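Ferric vibriobactin ABC transporter, periplasmic ferric vibriobactin-binding protein (Vibrio cholerae, PDB 3R5T) binds the ferric complex of the siderophore vibriobactin in the periplasm and probably delivers it to an ABC transporter for iron uptake. Local coordinates at residues D120-S125 / H186-Q191; L126-G131 / R142-F147; K152-V157 / S281-F286; L252-I255 / Q259-G262. All coordinates share one frame; numbering follows the deposited sequence. Where two conformers were deposited one is given.

Contact 1. Residues D120-S125 / H186-Q191; sequences DQTWQS and HAQLLQ
T122 and Q188 carry this contact. The methyl group CG2 of T122 sits over the flat amide of Q188. It lies 3.4 Å from Q188 CD and almost as near to OE1 and NE2, so it faces the amide plane and does not meet one atom end-on. CG2 also touches the aliphatic root of the glutamine, with Q188 CB at 3.6 Å. The two side chains cross at about a right angle.

No direct hydrogen bond joins the segments. A water does the bridging instead. It donates to D120 O at 2.9 Å and accepts from Q188 NE2 at 2.7 Å. Q188 NE2 is also hydrogen-bonded to Q183 O, which would help hold the amide in place.

T122 is fixed by its own helix. It is the N-cap of helix 123-134, and its OG1 accepts from S125 N at 2.9 Å with an N-H...O angle of 157°. With chi1 at 57°, OG1 turns to the backbone N-H of S125 and CG2 is left to face Q188.

Helix 123-134 follows the sheet of the N-terminal lobe, while helix 185-192 belongs to the C-terminal lobe. The contact therefore spans the two lobes of the binding protein, with the side chain of D120 about 12 Å from the bound siderophore. One methyl-amide contact and one water imply a light, hydrated junction.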
loop_
_atom_site.group_PDB
_atom_site.type_symbol
_atom_site.label_atom_id
_atom_site.label_comp_id
_atom_site.label_asym_id
_atom_site.label_seq_id
_atom_site.Cartn_x
_atom_site.Cartn_y
_atom_site.Cartn_z
ATOM N N ASP A 120 -3.977 6.719 -4.306
ATOM C CA ASP A 120 -4.017 8.083 -3.775
ATOM C C ASP A 120 -4.794 8.181 -2.482
ATOM O O ASP A 120 -5.295 9.255 -2.120
ATOM C CB ASP A 120 -4.606 9.052 -4.796
ATOM C CG ASP A 120 -6.041 8.720 -5.173
ATOM O OD1 ASP A 120 -6.655 9.595 -5.829
ATOM O OD2 ASP A 120 -6.553 7.620 -4.837
ATOM N N GLN A 121 -4.898 7.069 -1.774
ATOM C CA GLN A 121 -5.516 7.152 -0.459
ATOM C C GLN A 121 -4.752 6.315 0.549
ATOM O O GLN A 121 -3.958 5.451 0.207
ATOM C CB GLN A 121 -7.019 6.826 -0.489
ATOM C CG GLN A 121 -7.337 5.482 -1.085
ATOM C CD GLN A 121 -8.850 5.175 -1.166
ATOM O OE1 GLN A 121 -9.642 5.628 -0.340
ATOM N NE2 GLN A 121 -9.241 4.403 -2.172
ATOM N N THR A 122 -4.937 6.645 1.812
ATOM C CA THR A 122 -4.352 5.870 2.892
ATOM C C THR A 122 -4.937 4.461 2.877
ATOM O O THR A 122 -5.995 4.234 2.291
ATOM C CB THR A 122 -4.671 6.494 4.238
ATOM O OG1 THR A 122 -6.090 6.600 4.375
ATOM C CG2 THR A 122 -4.091 7.891 4.338
ATOM N N TRP A 123 -4.298 3.521 3.559
ATOM C CA TRP A 123 -4.940 2.223 3.706
ATOM C C TRP A 123 -6.275 2.374 4.461
ATOM O O TRP A 123 -7.231 1.656 4.172
ATOM C CB TRP A 123 -4.015 1.158 4.335
ATOM C CG TRP A 123 -3.784 1.279 5.809
ATOM C CD1 TRP A 123 -2.677 1.800 6.436
ATOM C CD2 TRP A 123 -4.655 0.832 6.843
ATOM N NE1 TRP A 123 -2.817 1.704 7.796
ATOM C CE2 TRP A 123 -4.029 1.126 8.077
ATOM C CE3 TRP A 123 -5.927 0.234 6.855
ATOM C CZ2 TRP A 123 -4.621 0.814 9.305
ATOM C CZ3 TRP A 123 -6.513 -0.064 8.073
ATOM C CH2 TRP A 123 -5.868 0.232 9.282
ATOM N N GLN A 124 -6.338 3.302 5.413
ATOM C CA GLN A 124 -7.560 3.511 6.164
ATOM C C GLN A 124 -8.704 3.943 5.265
ATOM O O GLN A 124 -9.836 3.451 5.422
ATOM C CB GLN A 124 -7.335 4.553 7.256
ATOM C CG GLN A 124 -6.383 4.096 8.365
ATOM C CD GLN A 124 -4.951 4.561 8.172
ATOM O OE1 GLN A 124 -4.396 4.565 7.056
ATOM N NE2 GLN A 124 -4.331 4.936 9.277
ATOM N N SER A 125 -8.438 4.860 4.346
ATOM C CA SER A 125 -9.464 5.338 3.427
ATOM C C SER A 125 -9.946 4.202 2.523
ATOM O O SER A 125 -11.140 4.061 2.246
ATOM C CB SER A 125 -8.918 6.501 2.602
ATOM O OG SER A 125 -9.873 6.966 1.667
ATOM N N HIS A 186 2.085 5.545 1.615
ATOM C CA HIS A 186 3.382 5.583 2.279
ATOM C C HIS A 186 3.641 6.922 2.965
ATOM O O HIS A 186 4.048 6.958 4.117
ATOM C CB HIS A 186 4.500 5.343 1.260
ATOM C CG HIS A 186 4.538 3.962 0.700
ATOM N ND1 HIS A 186 3.692 3.546 -0.303
ATOM C CD2 HIS A 186 5.381 2.932 0.941
ATOM C CE1 HIS A 186 3.994 2.298 -0.638
ATOM N NE2 HIS A 186 5.006 1.898 0.113
ATOM N N ALA A 187 3.502 8.007 2.220
ATOM C CA ALA A 187 3.742 9.334 2.777
ATOM C C ALA A 187 2.813 9.599 3.954
ATOM O O ALA A 187 3.259 10.074 4.994
ATOM C CB ALA A 187 3.538 10.394 1.718
ATOM N N GLN A 188 1.537 9.247 3.799
ATOM C CA GLN A 188 0.563 9.570 4.847
ATOM C C GLN A 188 0.811 8.744 6.109
ATOM O O GLN A 188 0.637 9.239 7.221
ATOM C CB GLN A 188 -0.869 9.430 4.321
ATOM C CG GLN A 188 -1.156 10.389 3.145
ATOM C CD GLN A 188 -2.638 10.595 2.862
ATOM O OE1 GLN A 188 -3.352 11.201 3.670
ATOM N NE2 GLN A 188 -3.105 10.116 1.696
ATOM N N LEU A 189 1.247 7.498 5.943
ATOM C CA LEU A 189 1.607 6.679 7.095
ATOM C C LEU A 189 2.736 7.327 7.894
ATOM O O LEU A 189 2.650 7.489 9.120
ATOM C CB LEU A 189 2.011 5.267 6.656
ATOM C CG LEU A 189 2.558 4.375 7.781
ATOM C CD1 LEU A 189 1.505 4.036 8.821
ATOM C CD2 LEU A 189 3.103 3.095 7.209
ATOM N N LEU A 190 3.794 7.738 7.210
ATOM C CA LEU A 190 4.900 8.371 7.926
ATOM C C LEU A 190 4.503 9.709 8.561
ATOM O O LEU A 190 4.914 10.020 9.685
ATOM C CB LEU A 190 6.129 8.517 7.018
ATOM C CG LEU A 190 7.176 7.400 7.139
ATOM C CD1 LEU A 190 6.579 6.008 7.162
ATOM C CD2 LEU A 190 8.241 7.528 6.059
ATOM N N GLN A 191 3.715 10.499 7.834
ATOM C CA GLN A 191 3.212 11.769 8.356
ATOM C C GLN A 191 2.484 11.561 9.680
ATOM O O GLN A 191 2.578 12.399 10.592
ATOM C CB GLN A 191 2.238 12.409 7.367
ATOM C CG GLN A 191 2.828 12.896 6.062
ATOM C CD GLN A 191 1.744 13.231 5.050
ATOM O OE1 GLN A 191 0.661 13.699 5.419
ATOM N NE2 GLN A 191 2.023 12.979 3.770
HETATM O O HOH W 1 -5.302 10.889 0.254
#

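Contact 2. Residues L126-G131 / R142-F147; sequences LAQQLG and RTIHNF. With MOH (methanol), chain D.
I144 reaches from helix 137-155 towards A127 and Q128 on helix 123-134. Its CB points at the partner helix. CG2 stands anti to the backbone N and turns to Q124. CG1 takes the other course, anti to the carbonyl carbon (chi1 -67°), and continues extended to CD1 (chi2 163°). This carries the terminal methyl across the gap between helices whose nearest CA atoms, of A127 and I144, are 8.1 Å apart.

In segment 126-131 CD1 meets two groups. It also packs on the backbone O of Q124. The methyl of A127 is a loose apolar neighbour, with A127 CB 4.3 Å from I144 CD1. Q128 crosses the isoleucine at about a right angle and touches it with its aliphatic part. Q128 CG and I144 CD1 are modelled only 3.2 Å apart, but Q128 has two conformers, so this closeness is doubtful.

Elsewhere on helix 123-134, Q129 binds a methanol, probably from the crystallisation liquor. The methanol O donates to Q129 OE1 at 2.7 Å. Q129 NE2 returns a weak bond to methanol O at 3.1 Å. The methanol also bonds D117 N, and Q121 NE2 reaches Q129 OE1.

The two helices form a helical hairpin. No hydrogen bond crosses between the two segments, so their pairing here rests on apolar packing of one isoleucine against A127, with the Q128 methylenes as a less certain addition.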
loop_
_atom_site.group_PDB
_atom_site.type_symbol
_atom_site.label_atom_id
_atom_site.label_comp_id
_atom_site.label_asym_id
_atom_site.label_seq_id
_atom_site.Cartn_x
_atom_site.Cartn_y
_atom_site.Cartn_z
ATOM N N LEU A 126 -9.010 3.385 2.055
ATOM C CA LEU A 126 -9.378 2.235 1.252
ATOM C C LEU A 126 -10.210 1.263 2.103
ATOM O O LEU A 126 -11.206 0.725 1.633
ATOM C CB LEU A 126 -8.118 1.562 0.736
ATOM C CG LEU A 126 -8.340 0.326 -0.136
ATOM C CD1 LEU A 126 -9.033 0.715 -1.435
ATOM C CD2 LEU A 126 -7.020 -0.410 -0.421
ATOM N N ALA A 127 -9.801 1.037 3.349
ATOM C CA ALA A 127 -10.581 0.158 4.236
ATOM C C ALA A 127 -12.013 0.668 4.423
ATOM O O ALA A 127 -12.973 -0.101 4.438
ATOM C CB ALA A 127 -9.897 0.012 5.574
ATOM N N GLN A 128 -12.158 1.977 4.621
ATOM C CA GLN A 128 -13.480 2.575 4.756
ATOM C C GLN A 128 -14.318 2.368 3.497
ATOM O O GLN A 128 -15.506 2.032 3.569
ATOM C CB GLN A 128 -13.353 4.060 5.079
ATOM C CG GLN A 128 -12.727 4.331 6.420
ATOM C CD GLN A 128 -12.800 5.789 6.792
ATOM O OE1 GLN A 128 -11.780 6.479 6.846
ATOM N NE2 GLN A 128 -14.016 6.278 7.030
ATOM N N GLN A 129 -13.689 2.560 2.341
ATOM C CA GLN A 129 -14.383 2.410 1.081
ATOM C C GLN A 129 -14.882 0.968 0.951
ATOM O O GLN A 129 -16.038 0.723 0.576
ATOM C CB GLN A 129 -13.437 2.766 -0.054
ATOM C CG GLN A 129 -14.059 2.637 -1.412
ATOM C CD GLN A 129 -13.191 3.258 -2.466
ATOM O OE1 GLN A 129 -11.962 3.142 -2.427
ATOM N NE2 GLN A 129 -13.823 3.921 -3.426
ATOM N N LEU A 130 -14.013 0.014 1.269
ATOM C CA LEU A 130 -14.363 -1.404 1.198
ATOM C C LEU A 130 -15.357 -1.796 2.285
ATOM O O LEU A 130 -16.193 -2.677 2.066
ATOM C CB LEU A 130 -13.109 -2.273 1.274
ATOM C CG LEU A 130 -12.177 -2.081 0.079
ATOM C CD1 LEU A 130 -10.858 -2.829 0.299
ATOM C CD2 LEU A 130 -12.862 -2.481 -1.233
ATOM N N GLY A 131 -15.293 -1.129 3.442
ATOM C CA GLY A 131 -16.271 -1.354 4.497
ATOM C C GLY A 131 -17.668 -1.051 3.998
ATOM O O GLY A 131 -18.609 -1.793 4.273
ATOM N N ARG A 142 -13.561 0.286 13.654
ATOM C CA ARG A 142 -12.841 -0.178 14.836
ATOM C C ARG A 142 -11.358 -0.361 14.530
ATOM O O ARG A 142 -10.489 0.089 15.280
ATOM C CB ARG A 142 -13.437 -1.497 15.323
ATOM C CG ARG A 142 -12.681 -2.152 16.465
ATOM C CD ARG A 142 -13.546 -3.169 17.197
ATOM N NE ARG A 142 -14.129 -4.175 16.313
ATOM C CZ ARG A 142 -15.413 -4.221 15.965
ATOM N NH1 ARG A 142 -16.261 -3.310 16.422
ATOM N NH2 ARG A 142 -15.849 -5.181 15.160
ATOM N N THR A 143 -11.086 -1.052 13.431
ATOM C CA THR A 143 -9.700 -1.294 13.009
ATOM C C THR A 143 -8.916 0.006 12.809
ATOM O O THR A 143 -7.777 0.153 13.282
ATOM C CB THR A 143 -9.675 -2.134 11.726
ATOM O OG1 THR A 143 -10.315 -3.391 11.972
ATOM C CG2 THR A 143 -8.234 -2.390 11.261
ATOM N N ILE A 144 -9.529 0.947 12.105
ATOM C CA ILE A 144 -8.917 2.242 11.843
ATOM C C ILE A 144 -8.708 3.017 13.140
ATOM O O ILE A 144 -7.633 3.570 13.384
ATOM C CB ILE A 144 -9.783 3.060 10.854
ATOM C CG1 ILE A 144 -9.762 2.381 9.479
ATOM C CG2 ILE A 144 -9.317 4.507 10.756
ATOM C CD1 ILE A 144 -10.877 2.874 8.604
ATOM N N HIS A 145 -9.729 3.038 13.989
ATOM C CA HIS A 145 -9.622 3.771 15.230
ATOM C C HIS A 145 -8.510 3.216 16.127
ATOM O O HIS A 145 -7.738 3.978 16.739
ATOM C CB HIS A 145 -10.958 3.746 15.968
ATOM C CG HIS A 145 -10.853 4.201 17.382
ATOM N ND1 HIS A 145 -10.833 5.536 17.727
ATOM C CD2 HIS A 145 -10.704 3.509 18.535
ATOM C CE1 HIS A 145 -10.712 5.645 19.038
ATOM N NE2 HIS A 145 -10.634 4.430 19.552
ATOM N N ASN A 146 -8.414 1.888 16.210
ATOM C CA ASN A 146 -7.383 1.294 17.055
ATOM C C ASN A 146 -5.990 1.628 16.537
ATOM O O ASN A 146 -5.069 1.877 17.323
ATOM C CB ASN A 146 -7.536 -0.223 17.134
ATOM C CG ASN A 146 -8.733 -0.655 17.954
ATOM O OD1 ASN A 146 -9.288 0.116 18.732
ATOM N ND2 ASN A 146 -9.132 -1.909 17.780
ATOM N N PHE A 147 -5.829 1.626 15.215
ATOM C CA PHE A 147 -4.528 1.884 14.627
ATOM C C PHE A 147 -4.132 3.326 14.877
ATOM O O PHE A 147 -2.970 3.623 15.167
ATOM C CB PHE A 147 -4.564 1.596 13.130
ATOM C CG PHE A 147 -3.221 1.699 12.468
ATOM C CD1 PHE A 147 -2.331 0.637 12.503
ATOM C CD2 PHE A 147 -2.854 2.862 11.808
ATOM C CE1 PHE A 147 -1.086 0.749 11.891
ATOM C CE2 PHE A 147 -1.623 2.970 11.194
ATOM C CZ PHE A 147 -0.748 1.919 11.238
HETATM C C MOH D . -11.555 5.069 -5.816
HETATM O O MOH D . -11.072 4.245 -4.758
#

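Contact 3. Residues K152-V157 / S281-F286; sequences KQVRDV and SLLRRF
Apolar packing of V154 and V157 on L283 carries this contact. L283 lays its isobutyl end against both valines. Its CD2 lies 3.7 Å from V157 CG2 and 3.9 Å from V154 CG1. The other methyl, L283 CD1, rests 4.0 Å from V154 CG2. V154 thus meets the leucine fork with both branches, one on each methyl, whereas V157 uses one branch alone. That branch is placed by chi1 of -57°, which sets V157 CG2 between the backbone N and the carbonyl carbon. The leucine crosses both valines at an oblique angle.

No hydrogen bond crosses between the two segments. V157 N bonds to V154 O at 2.9 Å. F286 N bonds to L282 O at 2.8 Å in the last turn of the second helix. F286 is also tied to D159 through the backbone.

Within the second segment the F286 ring is packed by aliphatic groups: R285 CG lies over the centre of one face, 4.0 Å above its plane, and L282 CD2 is at its edge.

The long helix 137-155, which runs between the two lobes, here packs its C-terminal end on the closing turns of helix 272-286. L294, in the C-terminal tail, touches both V157 and L283. R285 forms a salt bridge with D237, at the start of helix 237-244, and F286 meets Y261 of strand 260-264 edge-to-face.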
loop_
_atom_site.group_PDB
_atom_site.type_symbol
_atom_site.label_atom_id
_atom_site.label_comp_id
_atom_site.label_asym_id
_atom_site.label_seq_id
_atom_site.Cartn_x
_atom_site.Cartn_y
_atom_site.Cartn_z
ATOM N N LYS A 152 -0.822 7.593 17.474
ATOM C CA LYS A 152 -0.764 8.710 18.412
ATOM C C LYS A 152 0.291 8.446 19.471
ATOM O O LYS A 152 1.148 9.290 19.741
ATOM C CB LYS A 152 -2.125 8.881 19.080
ATOM C CG LYS A 152 -3.127 9.656 18.266
ATOM C CD LYS A 152 -3.390 11.011 18.905
ATOM C CE LYS A 152 -4.414 11.790 18.106
ATOM N NZ LYS A 152 -3.934 12.077 16.733
ATOM N N GLN A 153 0.227 7.263 20.071
ATOM C CA GLN A 153 1.178 6.895 21.112
ATOM C C GLN A 153 2.596 6.875 20.559
ATOM O O GLN A 153 3.540 7.364 21.186
ATOM C CB GLN A 153 0.853 5.516 21.671
ATOM C CG GLN A 153 -0.371 5.431 22.559
ATOM C CD GLN A 153 -0.606 4.005 23.006
ATOM O OE1 GLN A 153 -0.528 3.700 24.197
ATOM N NE2 GLN A 153 -0.844 3.111 22.047
ATOM N N VAL A 154 2.752 6.284 19.382
ATOM C CA VAL A 154 4.060 6.180 18.777
ATOM C C VAL A 154 4.612 7.559 18.438
ATOM O O VAL A 154 5.780 7.860 18.699
ATOM C CB VAL A 154 3.995 5.321 17.497
ATOM C CG1 VAL A 154 5.306 5.406 16.743
ATOM C CG2 VAL A 154 3.620 3.868 17.831
ATOM N N ARG A 155 3.770 8.397 17.853
ATOM C CA ARG A 155 4.170 9.747 17.472
ATOM C C ARG A 155 4.811 10.480 18.650
ATOM O O ARG A 155 5.773 11.235 18.477
ATOM C CB ARG A 155 2.952 10.516 16.947
ATOM C CG ARG A 155 3.256 11.904 16.418
ATOM C CD ARG A 155 2.057 12.453 15.659
ATOM N NE ARG A 155 0.927 12.721 16.545
ATOM C CZ ARG A 155 -0.222 12.051 16.534
ATOM N NH1 ARG A 155 -0.420 11.053 15.678
ATOM N NH2 ARG A 155 -1.181 12.389 17.386
ATOM N N ASP A 156 4.278 10.235 19.847
ATOM C CA ASP A 156 4.734 10.890 21.077
ATOM C C ASP A 156 6.055 10.383 21.650
ATOM O O ASP A 156 6.622 11.012 22.543
ATOM C CB ASP A 156 3.659 10.773 22.162
ATOM C CG ASP A 156 2.496 11.705 21.936
ATOM O OD1 ASP A 156 2.653 12.680 21.167
ATOM O OD2 ASP A 156 1.430 11.470 22.553
ATOM N N VAL A 157 6.534 9.239 21.174
ATOM C CA VAL A 157 7.790 8.688 21.688
ATOM C C VAL A 157 8.937 8.659 20.672
ATOM O O VAL A 157 10.090 8.429 21.045
ATOM C CB VAL A 157 7.608 7.263 22.269
ATOM C CG1 VAL A 157 6.559 7.259 23.374
ATOM C CG2 VAL A 157 7.254 6.274 21.160
ATOM N N SER A 281 9.446 -0.688 12.992
ATOM C CA SER A 281 10.839 -0.400 12.642
ATOM C C SER A 281 11.223 1.006 13.087
ATOM O O SER A 281 12.360 1.251 13.493
ATOM C CB SER A 281 11.106 -0.594 11.138
ATOM O OG SER A 281 10.655 0.506 10.358
ATOM N N LEU A 282 10.268 1.924 13.035
ATOM C CA LEU A 282 10.531 3.293 13.455
ATOM C C LEU A 282 10.721 3.372 14.972
ATOM O O LEU A 282 11.595 4.099 15.453
ATOM C CB LEU A 282 9.409 4.224 12.993
ATOM C CG LEU A 282 9.245 4.336 11.471
ATOM C CD1 LEU A 282 8.157 5.333 11.190
ATOM C CD2 LEU A 282 10.551 4.753 10.797
ATOM N N LEU A 283 9.922 2.605 15.714
ATOM C CA LEU A 283 10.061 2.522 17.165
ATOM C C LEU A 283 11.437 1.999 17.554
ATOM O O LEU A 283 12.101 2.547 18.442
ATOM C CB LEU A 283 8.986 1.620 17.768
ATOM C CG LEU A 283 7.593 2.229 17.942
ATOM C CD1 LEU A 283 6.546 1.145 18.198
ATOM C CD2 LEU A 283 7.603 3.249 19.065
ATOM N N ARG A 284 11.861 0.929 16.900
ATOM C CA ARG A 284 13.149 0.317 17.204
ATOM C C ARG A 284 14.305 1.276 16.962
ATOM O O ARG A 284 15.268 1.299 17.735
ATOM C CB ARG A 284 13.356 -0.956 16.376
ATOM C CG ARG A 284 12.541 -2.147 16.846
ATOM C CD ARG A 284 12.809 -3.383 15.993
ATOM N NE ARG A 284 11.675 -4.298 16.047
ATOM C CZ ARG A 284 10.861 -4.552 15.029
ATOM N NH1 ARG A 284 11.066 -3.994 13.839
ATOM N NH2 ARG A 284 9.856 -5.394 15.201
ATOM N N ARG A 285 14.232 2.057 15.888
ATOM C CA ARG A 285 15.343 2.948 15.572
ATOM C C ARG A 285 15.280 4.301 16.264
ATOM O O ARG A 285 16.315 4.836 16.655
ATOM C CB ARG A 285 15.530 3.154 14.063
ATOM C CG ARG A 285 16.789 3.977 13.772
ATOM C CD ARG A 285 17.118 4.080 12.302
ATOM N NE ARG A 285 17.876 2.937 11.799
ATOM C CZ ARG A 285 19.200 2.794 11.862
ATOM N NH1 ARG A 285 19.973 3.702 12.441
ATOM N NH2 ARG A 285 19.753 1.712 11.340
ATOM N N PHE A 286 14.080 4.856 16.405
ATOM C CA PHE A 286 13.945 6.244 16.862
ATOM C C PHE A 286 13.356 6.435 18.265
ATOM O O PHE A 286 13.315 7.553 18.760
ATOM C CB PHE A 286 13.163 7.080 15.837
ATOM C CG PHE A 286 13.800 7.126 14.468
ATOM C CD1 PHE A 286 13.156 6.565 13.373
ATOM C CD2 PHE A 286 15.037 7.730 14.276
ATOM C CE1 PHE A 286 13.740 6.597 12.113
ATOM C CE2 PHE A 286 15.618 7.770 13.013
ATOM C CZ PHE A 286 14.968 7.204 11.938
#

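Contact 4. Residues L252-I255 / Q259-G262; sequences LPSI and QVYG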
loop_
_atom_site.group_PDB
_atom_site.type_symbol
_atom_site.label_atom_id
_atom_site.label_comp_id
_atom_site.label_asym_id
_atom_site.label_seq_id
_atom_site.Cartn_x
_atom_site.Cartn_y
_atom_site.Cartn_z
ATOM N N LEU A 252 23.926 13.874 -1.506
ATOM C CA LEU A 252 22.574 13.996 -0.971
ATOM C C LEU A 252 22.620 14.304 0.515
ATOM O O LEU A 252 23.411 13.725 1.253
ATOM C CB LEU A 252 21.755 12.719 -1.186
ATOM C CG LEU A 252 21.053 12.546 -2.530
ATOM C CD1 LEU A 252 20.228 11.261 -2.528
ATOM C CD2 LEU A 252 20.176 13.739 -2.843
ATOM N N PRO A 253 21.764 15.226 0.972
ATOM C CA PRO A 253 21.783 15.529 2.403
ATOM C C PRO A 253 21.588 14.294 3.281
ATOM O O PRO A 253 22.260 14.164 4.308
ATOM C CB PRO A 253 20.618 16.513 2.570
ATOM C CG PRO A 253 20.485 17.160 1.222
ATOM C CD PRO A 253 20.843 16.097 0.221
ATOM N N SER A 254 20.703 13.384 2.876
ATOM C CA SER A 254 20.448 12.192 3.678
ATOM C C SER A 254 21.649 11.241 3.714
ATOM O O SER A 254 21.908 10.597 4.732
ATOM C CB SER A 254 19.187 11.485 3.185
ATOM O OG SER A 254 19.306 11.148 1.811
ATOM N N ILE A 255 22.379 11.155 2.603
ATOM C CA ILE A 255 23.622 10.382 2.556
ATOM C C ILE A 255 24.758 11.061 3.336
ATOM O O ILE A 255 25.483 10.409 4.083
ATOM C CB ILE A 255 24.037 10.063 1.101
ATOM C CG1 ILE A 255 23.061 9.050 0.499
ATOM C CG2 ILE A 255 25.445 9.513 1.059
ATOM C CD1 ILE A 255 23.310 8.765 -0.978
ATOM N N GLN A 259 21.600 9.230 7.032
ATOM C CA GLN A 259 20.246 8.984 7.484
ATOM C C GLN A 259 19.441 8.394 6.340
ATOM O O GLN A 259 18.428 8.945 5.903
ATOM C CB GLN A 259 19.622 10.263 8.057
ATOM C CG GLN A 259 20.204 10.600 9.441
ATOM C CD GLN A 259 19.909 12.009 9.942
ATOM O OE1 GLN A 259 20.335 12.373 11.037
ATOM N NE2 GLN A 259 19.212 12.807 9.147
ATOM N N VAL A 260 19.931 7.256 5.846
ATOM C CA VAL A 260 19.254 6.483 4.820
ATOM C C VAL A 260 18.858 5.154 5.438
ATOM O O VAL A 260 19.717 4.401 5.901
ATOM C CB VAL A 260 20.178 6.187 3.627
ATOM C CG1 VAL A 260 19.451 5.325 2.607
ATOM C CG2 VAL A 260 20.656 7.473 2.989
ATOM N N TYR A 261 17.559 4.870 5.432
ATOM C CA TYR A 261 17.018 3.716 6.131
ATOM C C TYR A 261 16.118 2.899 5.218
ATOM O O TYR A 261 15.454 3.439 4.330
ATOM C CB TYR A 261 16.218 4.181 7.359
ATOM C CG TYR A 261 16.973 5.161 8.237
ATOM C CD1 TYR A 261 18.056 4.744 9.005
ATOM C CD2 TYR A 261 16.615 6.505 8.279
ATOM C CE1 TYR A 261 18.755 5.637 9.797
ATOM C CE2 TYR A 261 17.305 7.399 9.064
ATOM C CZ TYR A 261 18.368 6.964 9.825
ATOM O OH TYR A 261 19.056 7.862 10.611
ATOM N N GLY A 262 16.109 1.588 5.418
ATOM C CA GLY A 262 15.108 0.775 4.758
ATOM C C GLY A 262 13.781 0.885 5.475
ATOM O O GLY A 262 13.707 0.848 6.702
#
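The backbone oxygen of S254 takes a short hydrogen bond from Q259 N, 2.7 Å long. The bond is nearly straight, with an N-H...O angle of 170°. The donor also lies close to the line of the carbonyl, at a C=O...N angle of 161°. S254 CB comes up to Q259 O at 3.8 Å, so the two residues touch on a second side of the same junction.

Next to this bond sits V260. Its CG2 is 3.8 Å from S254 O and 3.8 Å from I255 CG1. I255 and V260 lie side by side and point the same way. V260 CG1 stands anti to the backbone N (chi1 177°), which leaves CG2 as the branch facing the helix.

The contact closes the tight turn between the short helix 253-256 and strand 260-264. That strand is the edge strand of the C-terminal lobe's mixed sheet and runs parallel to strand 229-233. The chain between the two strands, with helices 237-244 and 253-256, forms a beta-alpha-beta crossover.

Strand 229-233 supplies the polar partner of the serine side chain: S254 OG is hydrogen-bonded to T230 OG1. Q259 NE2 bonds to E228 O, just before that strand. Q259 and Y261 both make backbone hydrogen bonds with T230. F243 and L244 of helix 237-244 pack on V260, as does L232 from the neighbouring strand.

Overall arrangement
From the N terminus, the chain first builds the parallel sheet of the N-terminal lobe and then enters helix 123-134. Contact 2 closes a short step, tying this helix to helix 137-155. Contact 1 closes a wider loop around it, from the start of helix 123-134 to helix 185-192 in the C-terminal lobe. Contacts 1 and 2 touch, with centres 12 Å apart. Contact 3 opens inside the loop of contact 1 and ends on helix 272-286, so these two cross. Contact 4 lies wholly within the span of contact 3, at the edge of the C-terminal sheet. Contacts 3 and 4 touch through Y261 and the end of helix 272-286.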